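Local coordinates for protein beta 1-3 glucanase (Clostridium beijerinckii NCIMB 8052, PDB 5H4E) that probably hydrolyses beta-1,3-glucans, as expected of a bacterial beta-1,3-glucanase domain of glycoside hydrolase family 64, at residues Tyr98-Lys108 with Ile117-Ala125; Thr152-Asn163 with Thr175-Met186. One frame throughout, in Å; residues are numbered along the deposited sequence.

Contact 1: residues Tyr98-Lys108 with Ile117-Ala125; sequences YISYGKPLYIK and IGYAGPNLA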
loop_
_atom_site.group_PDB
_atom_site.type_symbol
_atom_site.label_atom_id
_atom_site.label_comp_id
_atom_site.label_asym_id
_atom_site.label_seq_id
_atom_site.Cartn_x
_atom_site.Cartn_y
_atom_site.Cartn_z
ATOM N N TYR A 98 10.822 0.958 -5.818
ATOM C CA TYR A 98 10.093 1.000 -7.085
ATOM C C TYR A 98 10.786 0.095 -8.092
ATOM O O TYR A 98 11.997 0.167 -8.251
ATOM C CB TYR A 98 10.035 2.429 -7.662
ATOM C CG TYR A 98 9.180 3.407 -6.891
ATOM C CD1 TYR A 98 7.820 3.520 -7.149
ATOM C CD2 TYR A 98 9.742 4.247 -5.938
ATOM C CE1 TYR A 98 7.037 4.421 -6.462
ATOM C CE2 TYR A 98 8.965 5.150 -5.238
ATOM C CZ TYR A 98 7.610 5.236 -5.513
ATOM O OH TYR A 98 6.823 6.133 -4.829
ATOM N N ILE A 99 10.014 -0.744 -8.772
ATOM C CA ILE A 99 10.551 -1.621 -9.794
ATOM C C ILE A 99 9.713 -1.432 -11.052
ATOM O O ILE A 99 8.519 -1.735 -11.047
ATOM C CB ILE A 99 10.548 -3.096 -9.347
ATOM C CG1 ILE A 99 11.399 -3.250 -8.078
ATOM C CG2 ILE A 99 11.099 -4.008 -10.473
ATOM C CD1 ILE A 99 11.286 -4.604 -7.421
ATOM N N SER A 100 10.327 -0.908 -12.113
ATOM C CA SER A 100 9.586 -0.620 -13.341
ATOM C C SER A 100 10.120 -1.436 -14.508
ATOM O O SER A 100 11.257 -1.905 -14.488
ATOM C CB SER A 100 9.627 0.873 -13.678
ATOM O OG SER A 100 10.959 1.326 -13.852
ATOM N N TYR A 101 9.268 -1.622 -15.509
ATOM C CA TYR A 101 9.605 -2.390 -16.695
ATOM C C TYR A 101 9.782 -1.441 -17.885
ATOM O O TYR A 101 9.029 -0.467 -18.017
ATOM C CB TYR A 101 8.494 -3.401 -16.999
ATOM C CG TYR A 101 8.315 -4.556 -16.029
ATOM C CD1 TYR A 101 9.318 -4.931 -15.133
ATOM C CD2 TYR A 101 7.143 -5.310 -16.054
ATOM C CE1 TYR A 101 9.137 -6.015 -14.276
ATOM C CE2 TYR A 101 6.953 -6.378 -15.213
ATOM C CZ TYR A 101 7.945 -6.736 -14.333
ATOM O OH TYR A 101 7.714 -7.817 -13.506
ATOM N N GLY A 102 10.757 -1.714 -18.750
ATOM C CA GLY A 102 10.893 -0.970 -19.996
ATOM C C GLY A 102 11.657 0.337 -19.883
ATOM O O GLY A 102 12.513 0.643 -20.712
ATOM N N LYS A 103 11.334 1.122 -18.862
ATOM C CA LYS A 103 12.037 2.370 -18.605
ATOM C C LYS A 103 11.928 2.696 -17.128
ATOM O O LYS A 103 11.042 2.177 -16.440
ATOM C CB LYS A 103 11.471 3.516 -19.457
ATOM C CG LYS A 103 9.972 3.673 -19.345
ATOM C CD LYS A 103 9.538 5.122 -19.563
ATOM C CE LYS A 103 9.667 5.569 -20.999
ATOM N NZ LYS A 103 9.290 7.014 -21.170
ATOM N N PRO A 104 12.840 3.530 -16.615
ATOM C CA PRO A 104 12.730 3.911 -15.210
ATOM C C PRO A 104 11.590 4.895 -14.999
ATOM O O PRO A 104 11.104 5.507 -15.949
ATOM C CB PRO A 104 14.084 4.568 -14.921
ATOM C CG PRO A 104 14.491 5.119 -16.241
ATOM C CD PRO A 104 14.049 4.098 -17.241
ATOM N N LEU A 105 11.181 5.053 -13.751
ATOM C CA LEU A 105 10.160 6.032 -13.408
ATOM C C LEU A 105 10.768 7.425 -13.405
ATOM O O LEU A 105 11.989 7.581 -13.272
ATOM C CB LEU A 105 9.543 5.706 -12.046
ATOM C CG LEU A 105 8.821 4.356 -11.999
ATOM C CD1 LEU A 105 8.233 4.107 -10.630
ATOM C CD2 LEU A 105 7.726 4.380 -13.050
ATOM N N TYR A 106 9.920 8.430 -13.587
ATOM C CA TYR A 106 10.346 9.824 -13.481
ATOM C C TYR A 106 9.993 10.386 -12.106
ATOM O O TYR A 106 8.835 10.734 -11.849
ATOM C CB TYR A 106 9.689 10.680 -14.556
ATOM C CG TYR A 106 9.959 10.259 -15.975
ATOM C CD1 TYR A 106 11.094 10.697 -16.654
ATOM C CD2 TYR A 106 9.064 9.448 -16.653
ATOM C CE1 TYR A 106 11.337 10.321 -17.960
ATOM C CE2 TYR A 106 9.294 9.064 -17.962
ATOM C CZ TYR A 106 10.430 9.509 -18.614
ATOM O OH TYR A 106 10.649 9.125 -19.915
ATOM N N ILE A 107 10.988 10.467 -11.226
ATOM C CA ILE A 107 10.774 10.959 -9.873
ATOM C C ILE A 107 11.321 12.381 -9.704
ATOM O O ILE A 107 12.526 12.607 -9.839
ATOM C CB ILE A 107 11.437 10.018 -8.838
ATOM C CG1 ILE A 107 10.745 8.643 -8.861
ATOM C CG2 ILE A 107 11.417 10.645 -7.463
ATOM C CD1 ILE A 107 11.383 7.611 -7.944
ATOM N N LYS A 108 10.430 13.326 -9.413
ATOM C CA LYS A 108 10.801 14.731 -9.196
ATOM C C LYS A 108 11.165 15.019 -7.735
ATOM O O LYS A 108 10.319 14.894 -6.848
ATOM C CB LYS A 108 9.649 15.647 -9.625
ATOM C CG LYS A 108 9.956 17.148 -9.625
ATOM C CD LYS A 108 10.831 17.524 -10.807
ATOM C CE LYS A 108 10.782 19.021 -11.100
ATOM N NZ LYS A 108 11.425 19.315 -12.423
ATOM N N ILE A 117 13.049 18.511 2.373
ATOM C CA ILE A 117 13.276 18.044 1.006
ATOM C C ILE A 117 12.699 16.655 0.749
ATOM O O ILE A 117 13.044 15.703 1.442
ATOM C CB ILE A 117 14.772 18.001 0.681
ATOM C CG1 ILE A 117 15.406 19.376 0.899
ATOM C CG2 ILE A 117 15.000 17.490 -0.731
ATOM C CD1 ILE A 117 14.595 20.534 0.343
ATOM N N GLY A 118 11.834 16.535 -0.253
ATOM C CA GLY A 118 11.173 15.269 -0.514
ATOM C C GLY A 118 11.130 14.885 -1.976
ATOM O O GLY A 118 11.869 15.411 -2.804
ATOM N N TYR A 119 10.255 13.943 -2.306
ATOM C CA TYR A 119 10.118 13.535 -3.698
ATOM C C TYR A 119 8.654 13.297 -4.050
ATOM O O TYR A 119 7.821 13.006 -3.181
ATOM C CB TYR A 119 10.938 12.273 -3.988
ATOM C CG TYR A 119 10.324 11.007 -3.428
ATOM C CD1 TYR A 119 9.491 10.210 -4.207
ATOM C CD2 TYR A 119 10.567 10.615 -2.111
ATOM C CE1 TYR A 119 8.920 9.048 -3.696
ATOM C CE2 TYR A 119 10.004 9.450 -1.587
ATOM C CZ TYR A 119 9.178 8.673 -2.391
ATOM O OH TYR A 119 8.617 7.513 -1.896
ATOM N N ALA A 120 8.368 13.419 -5.343
ATOM C CA ALA A 120 7.054 13.123 -5.883
ATOM C C ALA A 120 7.159 11.858 -6.710
ATOM O O ALA A 120 7.848 11.837 -7.726
ATOM C CB ALA A 120 6.539 14.281 -6.730
ATOM N N GLY A 121 6.508 10.796 -6.254
ATOM C CA GLY A 121 6.399 9.587 -7.046
ATOM C C GLY A 121 5.232 9.762 -8.000
ATOM O O GLY A 121 4.646 10.840 -8.067
ATOM N N PRO A 122 4.887 8.708 -8.746
ATOM C CA PRO A 122 3.793 8.823 -9.717
ATOM C C PRO A 122 2.498 9.284 -9.062
ATOM O O PRO A 122 2.116 8.773 -8.012
ATOM C CB PRO A 122 3.647 7.396 -10.259
ATOM C CG PRO A 122 4.999 6.772 -10.037
ATOM C CD PRO A 122 5.526 7.378 -8.771
ATOM N N ASN A 123 1.843 10.264 -9.664
ATOM C CA ASN A 123 0.494 10.598 -9.262
ATOM C C ASN A 123 -0.411 10.333 -10.442
ATOM O O ASN A 123 -0.647 11.222 -11.258
ATOM C CB ASN A 123 0.375 12.050 -8.809
ATOM C CG ASN A 123 -1.074 12.466 -8.563
ATOM O OD1 ASN A 123 -1.958 11.623 -8.384
ATOM N ND2 ASN A 123 -1.323 13.771 -8.563
ATOM N N LEU A 124 -0.926 9.114 -10.534
ATOM C CA LEU A 124 -1.660 8.719 -11.733
ATOM C C LEU A 124 -3.076 9.289 -11.772
ATOM O O LEU A 124 -3.833 8.998 -12.695
ATOM C CB LEU A 124 -1.707 7.196 -11.845
ATOM C CG LEU A 124 -0.314 6.582 -11.934
ATOM C CD1 LEU A 124 -0.382 5.066 -12.002
ATOM C CD2 LEU A 124 0.480 7.171 -13.122
ATOM N N ALA A 125 -3.434 10.103 -10.781
ATOM C CA ALA A 125 -4.689 10.852 -10.844
ATOM C C ALA A 125 -4.547 12.009 -11.837
ATOM O O ALA A 125 -5.542 12.524 -12.364
ATOM C CB ALA A 125 -5.084 11.367 -9.463
HETATM O O HOH W 1 7.438 12.959 -10.801
#
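The phenol end of Tyr-98 projects between Tyr-119 and Pro-122. Tyr-98 and Tyr-119 approach from opposite directions, each bringing its hydroxyl to the edge of the other ring, and CE2 of Tyr-98 lies 4.2 Å from CE1 of Tyr-119. The hydroxyl of Tyr-98 is hydrogen-bonded to Arg-96. On the other flank, CE1 of Tyr-98 rests 4.0 Å from CD of Pro-122. The ring of Pro-122 is also met by Leu-105, whose CD1 reaches CG of the proline. Gly-121 has no side chain, and its CA lies 4.1 Å from the OH of Tyr-98. Tyr-98 comes from strand 95-101 and packs against a two-stranded antiparallel hairpin, 108-111 with 117-120. Lys-108 and Ala-120 form a hydrogen-bonded pair: Ala-120 N gives a good bond to Lys-108 O (2.9 Å), while the return bond from Lys-108 N to Ala-120 O is weak. A water lies 2.8 Å from Tyr-106 O and may also reach Ala-120 O. Ile-107 adds a methyl bump. CG2 of Ile-107, anti to the backbone N, lies 3.8 Å from CD1 of Tyr-119. Tyr-98 and Tyr-119 both touch Val-31 of strand 26-33, and Phe-136 packs on Leu-105 and Pro-122.

Contact 2: residues Thr152-Asn163 with Thr175-Met186; sequences TTRVDQFCYPYN and TYGDTGTRADLM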
loop_
_atom_site.group_PDB
_atom_site.type_symbol
_atom_site.label_atom_id
_atom_site.label_comp_id
_atom_site.label_asym_id
_atom_site.label_seq_id
_atom_site.Cartn_x
_atom_site.Cartn_y
_atom_site.Cartn_z
ATOM N N THR A 152 4.201 -6.304 -0.498
ATOM C CA THR A 152 3.586 -5.847 -1.742
ATOM C C THR A 152 2.377 -4.997 -1.383
ATOM O O THR A 152 1.865 -5.070 -0.257
ATOM C CB THR A 152 3.119 -7.007 -2.628
ATOM O OG1 THR A 152 2.028 -7.698 -1.995
ATOM C CG2 THR A 152 4.245 -7.987 -2.903
ATOM N N THR A 153 1.877 -4.205 -2.325
ATOM C CA THR A 153 0.691 -3.435 -2.006
ATOM C C THR A 153 -0.225 -3.266 -3.208
ATOM O O THR A 153 0.233 -2.919 -4.298
ATOM C CB THR A 153 1.065 -2.043 -1.442
ATOM O OG1 THR A 153 -0.124 -1.274 -1.247
ATOM C CG2 THR A 153 2.013 -1.287 -2.383
ATOM N N ARG A 154 -1.514 -3.529 -3.006
ATOM C CA ARG A 154 -2.509 -3.216 -4.028
ATOM C C ARG A 154 -3.393 -2.078 -3.553
ATOM O O ARG A 154 -4.535 -1.955 -3.974
ATOM C CB ARG A 154 -3.369 -4.440 -4.372
ATOM C CG ARG A 154 -2.837 -5.244 -5.551
ATOM C CD ARG A 154 -1.465 -5.826 -5.234
ATOM N NE ARG A 154 -0.803 -6.381 -6.414
ATOM C CZ ARG A 154 -0.088 -5.671 -7.281
ATOM N NH1 ARG A 154 0.067 -4.356 -7.111
ATOM N NH2 ARG A 154 0.482 -6.275 -8.316
ATOM N N VAL A 155 -2.865 -1.229 -2.683
ATOM C CA VAL A 155 -3.670 -0.153 -2.119
ATOM C C VAL A 155 -4.015 0.890 -3.184
ATOM O O VAL A 155 -5.107 1.442 -3.177
ATOM C CB VAL A 155 -2.941 0.491 -0.925
ATOM C CG1 VAL A 155 -3.631 1.778 -0.488
ATOM C CG2 VAL A 155 -2.899 -0.510 0.228
ATOM N N ASP A 156 -3.100 1.119 -4.121
ATOM C CA ASP A 156 -3.326 2.095 -5.190
ATOM C C ASP A 156 -3.686 1.455 -6.530
ATOM O O ASP A 156 -4.446 2.028 -7.317
ATOM C CB ASP A 156 -2.081 2.976 -5.386
ATOM C CG ASP A 156 -1.956 4.064 -4.333
ATOM O OD1 ASP A 156 -2.875 4.221 -3.521
ATOM O OD2 ASP A 156 -0.937 4.781 -4.329
ATOM N N GLN A 157 -3.144 0.270 -6.797
ATOM C CA GLN A 157 -3.244 -0.315 -8.131
ATOM C C GLN A 157 -2.899 -1.805 -8.186
ATOM O O GLN A 157 -2.285 -2.354 -7.259
ATOM C CB GLN A 157 -2.307 0.433 -9.093
ATOM C CG GLN A 157 -0.868 0.299 -8.650
ATOM C CD GLN A 157 0.146 0.610 -9.741
ATOM O OE1 GLN A 157 -0.008 1.568 -10.498
ATOM N NE2 GLN A 157 1.195 -0.198 -9.814
ATOM N N PHE A 158 -3.304 -2.440 -9.284
ATOM C CA PHE A 158 -2.657 -3.647 -9.777
ATOM C C PHE A 158 -2.127 -3.405 -11.181
ATOM O O PHE A 158 -2.914 -3.139 -12.106
ATOM C CB PHE A 158 -3.604 -4.837 -9.813
ATOM C CG PHE A 158 -3.006 -6.045 -10.482
ATOM C CD1 PHE A 158 -2.251 -6.949 -9.755
ATOM C CD2 PHE A 158 -3.171 -6.261 -11.839
ATOM C CE1 PHE A 158 -1.671 -8.052 -10.375
ATOM C CE2 PHE A 158 -2.603 -7.354 -12.467
ATOM C CZ PHE A 158 -1.842 -8.248 -11.740
ATOM N N CYS A 159 -0.817 -3.533 -11.353
ATOM C CA CYS A 159 -0.204 -3.386 -12.675
ATOM C C CYS A 159 0.361 -4.715 -13.185
ATOM O O CYS A 159 -0.022 -5.173 -14.249
ATOM C CB CYS A 159 0.899 -2.319 -12.651
ATOM S SG CYS A 159 1.713 -2.122 -14.250
ATOM N N TYR A 160 1.279 -5.329 -12.435
ATOM C CA TYR A 160 1.791 -6.640 -12.815
ATOM C C TYR A 160 1.926 -7.522 -11.579
ATOM O O TYR A 160 2.071 -7.005 -10.473
ATOM C CB TYR A 160 3.137 -6.521 -13.568
ATOM C CG TYR A 160 4.313 -5.912 -12.819
ATOM C CD1 TYR A 160 4.993 -6.637 -11.844
ATOM C CD2 TYR A 160 4.772 -4.626 -13.124
ATOM C CE1 TYR A 160 6.082 -6.093 -11.167
ATOM C CE2 TYR A 160 5.873 -4.068 -12.457
ATOM C CZ TYR A 160 6.521 -4.815 -11.478
ATOM O OH TYR A 160 7.607 -4.294 -10.810
ATOM N N PRO A 161 1.857 -8.851 -11.753
ATOM C CA PRO A 161 1.912 -9.706 -10.563
ATOM C C PRO A 161 3.300 -9.738 -9.924
ATOM O O PRO A 161 4.311 -9.852 -10.632
ATOM C CB PRO A 161 1.534 -11.083 -11.103
ATOM C CG PRO A 161 1.884 -11.041 -12.548
ATOM C CD PRO A 161 1.616 -9.625 -12.980
ATOM N N TYR A 162 3.354 -9.615 -8.601
ATOM C CA TYR A 162 4.630 -9.738 -7.896
ATOM C C TYR A 162 4.413 -10.234 -6.474
ATOM O O TYR A 162 3.314 -10.157 -5.930
ATOM C CB TYR A 162 5.423 -8.411 -7.915
ATOM C CG TYR A 162 4.944 -7.277 -7.013
ATOM C CD1 TYR A 162 5.827 -6.612 -6.177
ATOM C CD2 TYR A 162 3.618 -6.832 -7.044
ATOM C CE1 TYR A 162 5.399 -5.543 -5.377
ATOM C CE2 TYR A 162 3.188 -5.777 -6.248
ATOM C CZ TYR A 162 4.080 -5.140 -5.419
ATOM O OH TYR A 162 3.645 -4.082 -4.623
ATOM N N ASN A 163 5.456 -10.823 -5.913
ATOM C CA ASN A 163 5.349 -11.404 -4.588
ATOM C C ASN A 163 6.716 -11.316 -3.967
ATOM O O ASN A 163 7.713 -11.119 -4.678
ATOM C CB ASN A 163 4.827 -12.860 -4.650
ATOM C CG ASN A 163 5.768 -13.816 -5.385
ATOM O OD1 ASN A 163 6.780 -14.269 -4.842
ATOM N ND2 ASN A 163 5.410 -14.159 -6.612
ATOM N N THR A 175 6.359 -16.309 1.947
ATOM C CA THR A 175 6.168 -15.657 0.652
ATOM C C THR A 175 4.735 -15.150 0.523
ATOM O O THR A 175 3.788 -15.939 0.546
ATOM C CB THR A 175 6.481 -16.619 -0.521
ATOM O OG1 THR A 175 7.840 -17.057 -0.421
ATOM C CG2 THR A 175 6.280 -15.928 -1.880
ATOM N N TYR A 176 4.581 -13.833 0.402
ATOM C CA TYR A 176 3.266 -13.222 0.223
ATOM C C TYR A 176 3.243 -12.370 -1.041
ATOM O O TYR A 176 4.195 -11.635 -1.319
ATOM C CB TYR A 176 2.881 -12.346 1.414
ATOM C CG TYR A 176 2.724 -13.065 2.733
ATOM C CD1 TYR A 176 2.394 -14.416 2.782
ATOM C CD2 TYR A 176 2.877 -12.382 3.931
ATOM C CE1 TYR A 176 2.237 -15.071 3.996
ATOM C CE2 TYR A 176 2.720 -13.028 5.155
ATOM C CZ TYR A 176 2.403 -14.377 5.175
ATOM O OH TYR A 176 2.247 -15.040 6.375
ATOM N N GLY A 177 2.151 -12.471 -1.794
ATOM C CA GLY A 177 1.943 -11.629 -2.959
ATOM C C GLY A 177 0.954 -12.243 -3.928
ATOM O O GLY A 177 0.192 -13.148 -3.554
ATOM N N ASP A 178 0.939 -11.733 -5.159
ATOM C CA ASP A 178 -0.019 -12.175 -6.176
ATOM C C ASP A 178 0.240 -13.591 -6.642
ATOM O O ASP A 178 1.387 -14.036 -6.683
ATOM C CB ASP A 178 0.032 -11.268 -7.408
ATOM C CG ASP A 178 -0.082 -9.805 -7.059
ATOM O OD1 ASP A 178 -0.892 -9.475 -6.171
ATOM O OD2 ASP A 178 0.657 -8.999 -7.648
ATOM N N THR A 179 -0.820 -14.271 -7.061
ATOM C CA THR A 179 -0.674 -15.525 -7.796
ATOM C C THR A 179 -1.308 -15.371 -9.164
ATOM O O THR A 179 -2.370 -14.763 -9.286
ATOM C CB THR A 179 -1.340 -16.711 -7.083
ATOM O OG1 THR A 179 -2.757 -16.484 -7.022
ATOM C CG2 THR A 179 -0.791 -16.853 -5.688
ATOM N N GLY A 180 -0.665 -15.919 -10.192
ATOM C CA GLY A 180 -1.241 -15.873 -11.527
ATOM C C GLY A 180 -0.525 -14.915 -12.451
ATOM O O GLY A 180 0.269 -14.089 -12.000
ATOM N N THR A 181 -0.808 -15.036 -13.746
ATOM C CA THR A 181 -0.269 -14.128 -14.757
ATOM C C THR A 181 -1.087 -12.837 -14.854
ATOM O O THR A 181 -2.251 -12.773 -14.444
ATOM C CB THR A 181 -0.241 -14.773 -16.163
ATOM O OG1 THR A 181 -1.578 -14.821 -16.679
ATOM C CG2 THR A 181 0.357 -16.182 -16.124
ATOM N N ARG A 182 -0.463 -11.810 -15.409
ATOM C CA ARG A 182 -1.105 -10.520 -15.567
ATOM C C ARG A 182 -2.381 -10.626 -16.413
ATOM O O ARG A 182 -3.450 -10.184 -15.980
ATOM C CB ARG A 182 -0.125 -9.529 -16.190
ATOM C CG ARG A 182 -0.645 -8.101 -16.241
ATOM C CD ARG A 182 0.426 -7.170 -16.831
ATOM N NE ARG A 182 -0.037 -5.790 -16.951
ATOM C CZ ARG A 182 -0.565 -5.252 -18.049
ATOM N NH1 ARG A 182 -0.937 -3.975 -18.039
ATOM N NH2 ARG A 182 -0.705 -5.973 -19.161
ATOM N N ALA A 183 -2.264 -11.227 -17.598
ATOM C CA ALA A 183 -3.409 -11.405 -18.497
ATOM C C ALA A 183 -4.549 -12.134 -17.804
ATOM O O ALA A 183 -5.705 -11.721 -17.894
ATOM C CB ALA A 183 -2.994 -12.164 -19.759
ATOM N N ASP A 184 -4.236 -13.228 -17.122
ATOM C CA ASP A 184 -5.289 -13.996 -16.448
ATOM C C ASP A 184 -5.937 -13.212 -15.321
ATOM O O ASP A 184 -7.140 -13.298 -15.135
ATOM C CB ASP A 184 -4.756 -15.311 -15.892
ATOM C CG ASP A 184 -4.475 -16.330 -16.972
ATOM O OD1 ASP A 184 -4.861 -16.111 -18.151
ATOM O OD2 ASP A 184 -3.868 -17.364 -16.632
ATOM N N LEU A 185 -5.141 -12.444 -14.573
ATOM C CA LEU A 185 -5.682 -11.671 -13.455
ATOM C C LEU A 185 -6.572 -10.520 -13.940
ATOM O O LEU A 185 -7.657 -10.285 -13.388
ATOM C CB LEU A 185 -4.546 -11.147 -12.568
ATOM C CG LEU A 185 -3.841 -12.197 -11.708
ATOM C CD1 LEU A 185 -2.525 -11.638 -11.140
ATOM C CD2 LEU A 185 -4.766 -12.681 -10.577
ATOM N N MET A 186 -6.111 -9.808 -14.962
ATOM C CA MET A 186 -6.908 -8.768 -15.609
ATOM C C MET A 186 -8.265 -9.289 -16.083
ATOM O O MET A 186 -9.310 -8.692 -15.807
ATOM C CB MET A 186 -6.163 -8.194 -16.814
ATOM C CG MET A 186 -4.851 -7.517 -16.511
ATOM S SD MET A 186 -5.112 -5.941 -15.722
ATOM C CE MET A 186 -3.543 -5.146 -16.055
HETATM O O HOH W 2 4.421 -9.054 0.385
HETATM O O HOH W 3 1.241 -8.545 -4.500
HETATM O O HOH W 4 3.564 -12.824 -8.260
#
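Asp-178 meets Arg-154 and Tyr-162 through its carboxylate and has more surface buried here than any other residue. Arg-154 grips it side-on in a salt bridge, the guanidinium and carboxylate nearly coplanar (11° apart). NE bonds to the syn lone pair of OD1, and NH2 of Arg-154 lies 2.8 Å from OD2 of Asp-178. Tyr-162 N reaches OD2 of Asp-178 from the anti side, 2.9 Å away. OD2 thus accepts two hydrogen bonds, which help fix the carboxylate's rotation. Asp-178 N returns a bond to Tyr-162 O, and a water joins that carbonyl to Thr-152 OG1. Glu-137 is a second acidic partner of Arg-154.

Phe-158 extends toward the helix, with CG anti to the backbone N (chi1 173°). CZ of Phe-158 packs 3.5 Å from CD1 of Leu-185, and SD of Met-186 lies at the ring edge in a Met-aromatic contact. Pro-161 lies across the Arg-182 side chain at about a right angle, with CB against Gly-180 O. CD of Pro-161 is 3.7 Å from CB of Arg-182. The extended Arg-182 chain runs on to Cys-159 O, bonded by NE at 2.8 Å.

Asn-163 turns toward Gly-177. CB of Asn-163 lies 3.6 Å from CA of Gly-177, whose backbone angles suit a residue with no side chain. OD1 of Asn-163 bonds to Asn-372, while a water links ND2 to Asp-178 O.

Asn-163 and Gly-177 are a non-hydrogen-bonded antiparallel pair at the open end of a beta hairpin, strands 162-168 and 173-177. The chain then enters helix 182-192, N-capped by Thr-181 OG1, which accepts from Asp-184 N.

In the fold
The centres of contacts 1 and 2 are about 19 Å apart. Both lie in the beta-1,3-glucanase domain, and contact 2 comes wholly after contact 1 in the chain. Strand 95-101 of contact 1 is part of the large antiparallel sheet. The hairpin of contact 2 forms one side of the five-stranded mixed sheet, with 173-177 outermost. The two contacts touch directly. Tyr-160 OH probably hydrogen-bonds to Ile-99 O, and the rings of Tyr-160 and Tyr-101 stack. Strand 136-144 touches both: Glu-137 pairs with Ile-99 through the backbone, and its carboxylate meets Arg-154. Ile-99 also packs on Ile-371 and Val-373 of strand 366-374, which joins the two sheets.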